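Local structure of single-stranded DNA-binding protein (Thermoanaerobacter tengcongensis, 4GS3) at residues Asn11-Leu16 with Phe98-Ser103; Leu40-Leu45 with Asp50-Thr55. The protein probably binds single-stranded DNA, this chain being the OB-fold N-terminal domain of the longer PriB protein. All blocks are in the same frame, centred on the assembly; numbering follows the deposited sequence.

Interaction 1: residues Asn11-Leu16 with Phe98-Ser103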
loop_
_atom_site.group_PDB
_atom_site.type_symbol
_atom_site.label_atom_id
_atom_site.label_comp_id
_atom_site.label_asym_id
_atom_site.label_seq_id
_atom_site.Cartn_x
_atom_site.Cartn_y
_atom_site.Cartn_z
ATOM N N ASN A 11 -10.451 14.248 6.151
ATOM C CA ASN A 11 -11.318 14.396 5.043
ATOM C C ASN A 11 -11.009 13.413 3.938
ATOM O O ASN A 11 -11.650 13.463 2.883
ATOM C CB ASN A 11 -11.319 15.799 4.486
ATOM C CG ASN A 11 -10.062 16.186 3.792
ATOM O OD1 ASN A 11 -9.082 15.470 3.843
ATOM N ND2 ASN A 11 -10.098 17.335 3.089
ATOM N N ASN A 12 -10.036 12.518 4.122
ATOM C CA ASN A 12 -9.602 11.600 3.097
ATOM C C ASN A 12 -8.883 10.482 3.833
ATOM O O ASN A 12 -7.712 10.617 4.206
ATOM C CB ASN A 12 -8.730 12.301 2.085
ATOM C CG ASN A 12 -8.231 11.426 0.991
ATOM O OD1 ASN A 12 -8.252 10.183 1.116
ATOM N ND2 ASN A 12 -7.792 12.036 -0.093
ATOM N N THR A 13 -9.588 9.370 4.061
ATOM C CA THR A 13 -9.018 8.284 4.812
ATOM C C THR A 13 -9.480 6.980 4.159
ATOM O O THR A 13 -10.632 6.802 3.840
ATOM C CB THR A 13 -9.392 8.336 6.287
ATOM O OG1 THR A 13 -8.825 7.241 7.018
ATOM C CG2 THR A 13 -10.913 8.287 6.460
ATOM N N VAL A 14 -8.535 6.073 4.070
ATOM C CA VAL A 14 -8.736 4.742 3.521
ATOM C C VAL A 14 -8.181 3.738 4.521
ATOM O O VAL A 14 -7.053 3.896 4.974
ATOM C CB VAL A 14 -7.951 4.572 2.191
ATOM C CG1 VAL A 14 -8.206 3.149 1.623
ATOM C CG2 VAL A 14 -8.365 5.640 1.192
ATOM N N THR A 15 -8.964 2.724 4.859
ATOM C CA THR A 15 -8.472 1.588 5.671
ATOM C C THR A 15 -8.687 0.329 4.855
ATOM O O THR A 15 -9.802 0.071 4.376
ATOM C CB THR A 15 -9.167 1.522 7.021
ATOM O OG1 THR A 15 -8.925 2.733 7.738
ATOM C CG2 THR A 15 -8.594 0.356 7.834
ATOM N N LEU A 16 -7.629 -0.481 4.751
ATOM C CA LEU A 16 -7.657 -1.734 3.996
ATOM C C LEU A 16 -7.017 -2.831 4.820
ATOM O O LEU A 16 -5.990 -2.590 5.485
ATOM C CB LEU A 16 -6.868 -1.604 2.699
ATOM C CG LEU A 16 -7.342 -0.497 1.738
ATOM C CD1 LEU A 16 -6.349 -0.348 0.618
ATOM C CD2 LEU A 16 -8.729 -0.773 1.181
ATOM N N PHE A 98 -1.841 6.267 -0.454
ATOM C CA PHE A 98 -0.583 6.699 0.105
ATOM C C PHE A 98 -0.612 6.359 1.582
ATOM O O PHE A 98 -1.355 6.940 2.367
ATOM C CB PHE A 98 -0.392 8.195 -0.130
ATOM C CG PHE A 98 0.983 8.693 0.186
ATOM C CD1 PHE A 98 1.996 8.605 -0.756
ATOM C CD2 PHE A 98 1.256 9.267 1.384
ATOM C CE1 PHE A 98 3.248 9.090 -0.506
ATOM C CE2 PHE A 98 2.531 9.756 1.672
ATOM C CZ PHE A 98 3.531 9.653 0.721
ATOM N N ALA A 99 0.215 5.367 1.984
ATOM C CA ALA A 99 0.131 4.819 3.303
ATOM C C ALA A 99 0.641 5.811 4.342
ATOM O O ALA A 99 1.655 6.446 4.170
ATOM C CB ALA A 99 0.937 3.512 3.378
ATOM N N ARG A 100 -0.116 5.880 5.431
ATOM C CA ARG A 100 0.306 6.592 6.636
ATOM C C ARG A 100 0.660 5.614 7.740
ATOM O O ARG A 100 1.479 5.975 8.614
ATOM C CB ARG A 100 -0.815 7.552 7.079
ATOM C CG ARG A 100 -0.856 8.697 6.110
ATOM C CD ARG A 100 -1.814 9.735 6.659
ATOM N NE ARG A 100 -3.257 9.344 6.469
ATOM C CZ ARG A 100 -4.208 10.099 5.927
ATOM N NH1 ARG A 100 -5.448 9.663 5.831
ATOM N NH2 ARG A 100 -3.958 11.323 5.478
ATOM N N ASP A 101 0.062 4.442 7.793
ATOM C CA ASP A 101 0.304 3.468 8.823
ATOM C C ASP A 101 0.156 2.115 8.205
ATOM O O ASP A 101 -0.707 1.891 7.342
ATOM C CB ASP A 101 -0.676 3.602 10.006
ATOM C CG ASP A 101 -0.206 2.577 11.053
ATOM O OD1 ASP A 101 0.971 2.523 11.426
ATOM O OD2 ASP A 101 -0.988 1.746 11.513
ATOM N N ILE A 102 1.039 1.196 8.605
ATOM C CA ILE A 102 0.965 -0.172 8.137
ATOM C C ILE A 102 1.303 -1.079 9.325
ATOM O O ILE A 102 2.225 -0.762 10.099
ATOM C CB ILE A 102 1.834 -0.450 6.920
ATOM C CG1 ILE A 102 1.559 -1.842 6.265
ATOM C CG2 ILE A 102 3.309 -0.276 7.228
ATOM C CD1 ILE A 102 1.987 -1.928 4.800
ATOM N N SER A 103 0.570 -2.158 9.450
ATOM C CA SER A 103 0.862 -3.172 10.436
ATOM C C SER A 103 0.740 -4.539 9.760
ATOM O O SER A 103 -0.262 -4.860 9.135
ATOM C CB SER A 103 -0.133 -3.101 11.582
ATOM O OG SER A 103 -0.079 -1.919 12.295
#
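Arg100 reaches across to the backbone of Asn12 with one corner of its guanidinium group: NH1 gives a hydrogen bond of 2.9 Å to Asn12 O. The carbonyl oxygen meets the flat group at its edge, only 12° out of the guanidinium plane, and the nitrogen in turn lies in the carbonyl plane, with an N-H...O angle of 154°. The same edge faces the backbone of Thr13, whose CA is 4.0 Å from Arg100 NH1, a looser touch than the bond beside it. A long side chain is needed here, because even the nearest CA atoms, those of Thr13 and Arg100, are 9.7 Å apart. Arginine spans the gap with CG anti to the carbonyl carbon and a bend at chi3 (-76°) that swings the guanidinium round toward Asn12 O. Between the two segments runs strand 71-82, and its Glu75 takes a salt bridge from Arg100 NH1 and a hydrogen bond from Thr13 OG1. Asn12 sends its amide ND2 to Leu78 O and offers Arg100 its backbone carbonyl. Arg100 and Asp101 together face Glu75 in a classic beta bulge, where strand 93-105 of the OB fold turns a corner. Shortened to an alanine, this position would probably leave Asn12 O without this donor and cost Glu75 the salt bridge. NH1 thus serves a neutral carbonyl and a carboxylate at once, so a single positive group ties the residues just before strand 14-20 to the bulge across the strand between them, at the protein surface.

Interaction 2: residues Leu40-Leu45 with Asp50-Thr55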
loop_
_atom_site.group_PDB
_atom_site.type_symbol
_atom_site.label_atom_id
_atom_site.label_comp_id
_atom_site.label_asym_id
_atom_site.label_seq_id
_atom_site.Cartn_x
_atom_site.Cartn_y
_atom_site.Cartn_z
ATOM N N LEU A 40 -2.311 -4.425 -3.379
ATOM C CA LEU A 40 -2.907 -5.147 -2.266
ATOM C C LEU A 40 -4.154 -5.860 -2.762
ATOM O O LEU A 40 -5.015 -5.226 -3.390
ATOM C CB LEU A 40 -3.257 -4.154 -1.139
ATOM C CG LEU A 40 -3.602 -4.792 0.202
ATOM C CD1 LEU A 40 -2.349 -5.288 0.884
ATOM C CD2 LEU A 40 -4.371 -3.800 1.068
ATOM N N GLU A 41 -4.291 -7.150 -2.454
ATOM C CA GLU A 41 -5.506 -7.903 -2.736
ATOM C C GLU A 41 -6.404 -7.866 -1.520
ATOM O O GLU A 41 -6.004 -8.322 -0.431
ATOM C CB GLU A 41 -5.150 -9.353 -3.092
ATOM C CG GLU A 41 -6.318 -10.242 -3.399
ATOM C CD GLU A 41 -5.887 -11.683 -3.619
ATOM O OE1 GLU A 41 -5.377 -12.246 -2.625
ATOM O OE2 GLU A 41 -6.057 -12.177 -4.745
ATOM N N VAL A 42 -7.609 -7.359 -1.664
ATOM C CA VAL A 42 -8.534 -7.194 -0.577
ATOM C C VAL A 42 -9.815 -7.948 -0.882
ATOM O O VAL A 42 -10.518 -7.601 -1.833
ATOM C CB VAL A 42 -8.861 -5.690 -0.296
ATOM C CG1 VAL A 42 -9.791 -5.534 0.876
ATOM C CG2 VAL A 42 -7.544 -4.940 -0.041
ATOM N N PRO A 43 -10.149 -8.992 -0.095
ATOM C CA PRO A 43 -11.336 -9.781 -0.439
ATOM C C PRO A 43 -12.642 -9.127 -0.025
ATOM O O PRO A 43 -12.755 -8.588 1.060
ATOM C CB PRO A 43 -11.065 -11.057 0.373
ATOM C CG PRO A 43 -10.305 -10.582 1.609
ATOM C CD PRO A 43 -9.409 -9.490 1.081
ATOM N N ARG A 44 -13.659 -9.180 -0.885
ATOM C CA ARG A 44 -15.006 -8.813 -0.537
ATOM C C ARG A 44 -15.707 -9.956 0.186
ATOM O O ARG A 44 -15.269 -11.120 0.147
ATOM C CB ARG A 44 -15.807 -8.468 -1.774
ATOM C CG ARG A 44 -15.254 -7.293 -2.553
ATOM C CD ARG A 44 -16.244 -6.822 -3.634
ATOM N NE ARG A 44 -15.592 -5.995 -4.612
ATOM C CZ ARG A 44 -16.077 -5.642 -5.787
ATOM N NH1 ARG A 44 -17.283 -6.019 -6.195
ATOM N NH2 ARG A 44 -15.386 -4.884 -6.614
ATOM N N LEU A 45 -16.809 -9.670 0.865
ATOM C CA LEU A 45 -17.616 -10.732 1.502
ATOM C C LEU A 45 -17.931 -11.862 0.537
ATOM O O LEU A 45 -17.891 -13.025 0.935
ATOM C CB LEU A 45 -18.925 -10.162 2.046
ATOM C CG LEU A 45 -19.843 -11.037 2.870
ATOM C CD1 LEU A 45 -19.310 -11.369 4.268
ATOM C CD2 LEU A 45 -21.206 -10.371 3.030
ATOM N N ASP A 50 -10.692 -7.163 -4.756
ATOM C CA ASP A 50 -10.223 -5.878 -5.272
ATOM C C ASP A 50 -8.718 -5.831 -5.247
ATOM O O ASP A 50 -8.103 -6.329 -4.300
ATOM C CB ASP A 50 -10.843 -4.730 -4.472
ATOM C CG ASP A 50 -12.338 -4.654 -4.716
ATOM O OD1 ASP A 50 -12.715 -4.358 -5.877
ATOM O OD2 ASP A 50 -13.140 -4.884 -3.770
ATOM N N TYR A 51 -8.131 -5.267 -6.288
ATOM C CA TYR A 51 -6.706 -5.146 -6.453
ATOM C C TYR A 51 -6.376 -3.658 -6.416
ATOM O O TYR A 51 -6.724 -2.913 -7.341
ATOM C CB TYR A 51 -6.231 -5.770 -7.780
ATOM C CG TYR A 51 -6.490 -7.259 -7.718
ATOM C CD1 TYR A 51 -5.695 -8.065 -6.927
ATOM C CD2 TYR A 51 -7.504 -7.852 -8.425
ATOM C CE1 TYR A 51 -5.856 -9.418 -6.828
ATOM C CE2 TYR A 51 -7.741 -9.251 -8.319
ATOM C CZ TYR A 51 -6.907 -9.987 -7.513
ATOM O OH TYR A 51 -7.085 -11.340 -7.368
ATOM N N LEU A 52 -5.760 -3.219 -5.321
ATOM C CA LEU A 52 -5.694 -1.817 -4.978
ATOM C C LEU A 52 -4.258 -1.328 -4.915
ATOM O O LEU A 52 -3.391 -2.002 -4.377
ATOM C CB LEU A 52 -6.404 -1.536 -3.659
ATOM C CG LEU A 52 -7.845 -2.018 -3.649
ATOM C CD1 LEU A 52 -8.518 -1.805 -2.339
ATOM C CD2 LEU A 52 -8.687 -1.366 -4.741
ATOM N N PRO A 53 -4.002 -0.144 -5.463
ATOM C CA PRO A 53 -2.629 0.403 -5.495
ATOM C C PRO A 53 -2.256 1.073 -4.195
ATOM O O PRO A 53 -3.003 1.903 -3.660
ATOM C CB PRO A 53 -2.739 1.441 -6.595
ATOM C CG PRO A 53 -4.161 1.965 -6.465
ATOM C CD PRO A 53 -4.956 0.737 -6.141
ATOM N N ILE A 54 -1.086 0.709 -3.683
ATOM C CA ILE A 54 -0.528 1.281 -2.483
ATOM C C ILE A 54 0.830 1.934 -2.822
ATOM O O ILE A 54 1.598 1.385 -3.610
ATOM C CB ILE A 54 -0.300 0.223 -1.383
ATOM C CG1 ILE A 54 -1.479 -0.747 -1.225
ATOM C CG2 ILE A 54 0.052 0.878 -0.072
ATOM C CD1 ILE A 54 -2.807 -0.134 -0.853
ATOM N N THR A 55 1.125 3.036 -2.167
ATOM C CA THR A 55 2.437 3.673 -2.193
ATOM C C THR A 55 2.906 3.821 -0.773
ATOM O O THR A 55 2.126 4.270 0.076
ATOM C CB THR A 55 2.400 5.017 -2.908
ATOM O OG1 THR A 55 2.012 4.803 -4.273
ATOM C CG2 THR A 55 3.741 5.763 -2.823
HETATM O O HOH W 1 -12.447 -5.379 -1.241
#
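The phenol ring of Tyr51 and the carboxylate of Glu41 lie side by side and point the same way, their planes 44° apart. Glu41 OE2 comes to the edge of the ring, near its plane, and accepts a hydrogen bond of 2.9 Å from Tyr51 OH on its anti lone pair. An extended Glu41 side chain, with CG anti to the backbone N (chi1 180°), runs beside the ring, and its CG is 3.6 Å from Tyr51 CE1; the methylenes thus meet the aromatic ring while the acid reaches the hydroxyl. Phe21 also meets the Tyr51 ring.

The other flat pair is a side-on salt bridge, with Asp50 at the edge of the Arg44 guanidinium. Arg44 NH2 lies 2.8 Å from Asp50 OD1, which uses its syn lone pair. Arg44 NE is likewise 2.8 Å from Asp50 OD2, met on the syn side but 28° out of the carboxylate plane. A water also donates to Asp50 OD2 and to Val42 O, joining the acid to the backbone.

Glu41 and Tyr51 occupy one face of the sheet; Leu40, Val42, Asp50 and Leu52 occupy the other. Between the two faces the antiparallel backbones pair regularly: Leu40 with Leu52 and Val42 with Asp50 are hydrogen-bonded pairs, and Glu41 with Tyr51 is the non-hydrogen-bonded pair between them. Aliphatic residues suit the buried end, where Leu40 CB packs 3.8 Å from Ile54 CG1. Val42 CG2, 4.0 Å from Leu52 CD1, is less deeply covered, and the face becomes polar toward Asp50 at the hairpin's end. This beta hairpin of strands 33-43 and 49-57 is flanked by strand 14-20, whose Leu16 touches Leu40, Leu52 and Ile54, and by strand 93-105, whose Val97 packs on Ile54.

How the interactions relate
Interaction 2 is nested, in sequence, inside the long stretch of chain that interaction 1 closes: the hairpin 40-45 with 50-55 falls between the opening strand and the last one. Their centres lie about 13 Å apart, and both belong to the same curled sheet, in which strand 14-20 neighbours 33-43 and strand 93-105 neighbours 49-57. They also meet directly. Leu16, from a segment of interaction 1, packs on the hairpin of interaction 2, while Ala99 N probably hydrogen-bonds to Thr55 O. Interaction 1 is a polar tie at the surface and interaction 2 a hairpin that packs aliphatic side chains toward the core, so together they link early, middle and late strands of a single OB domain.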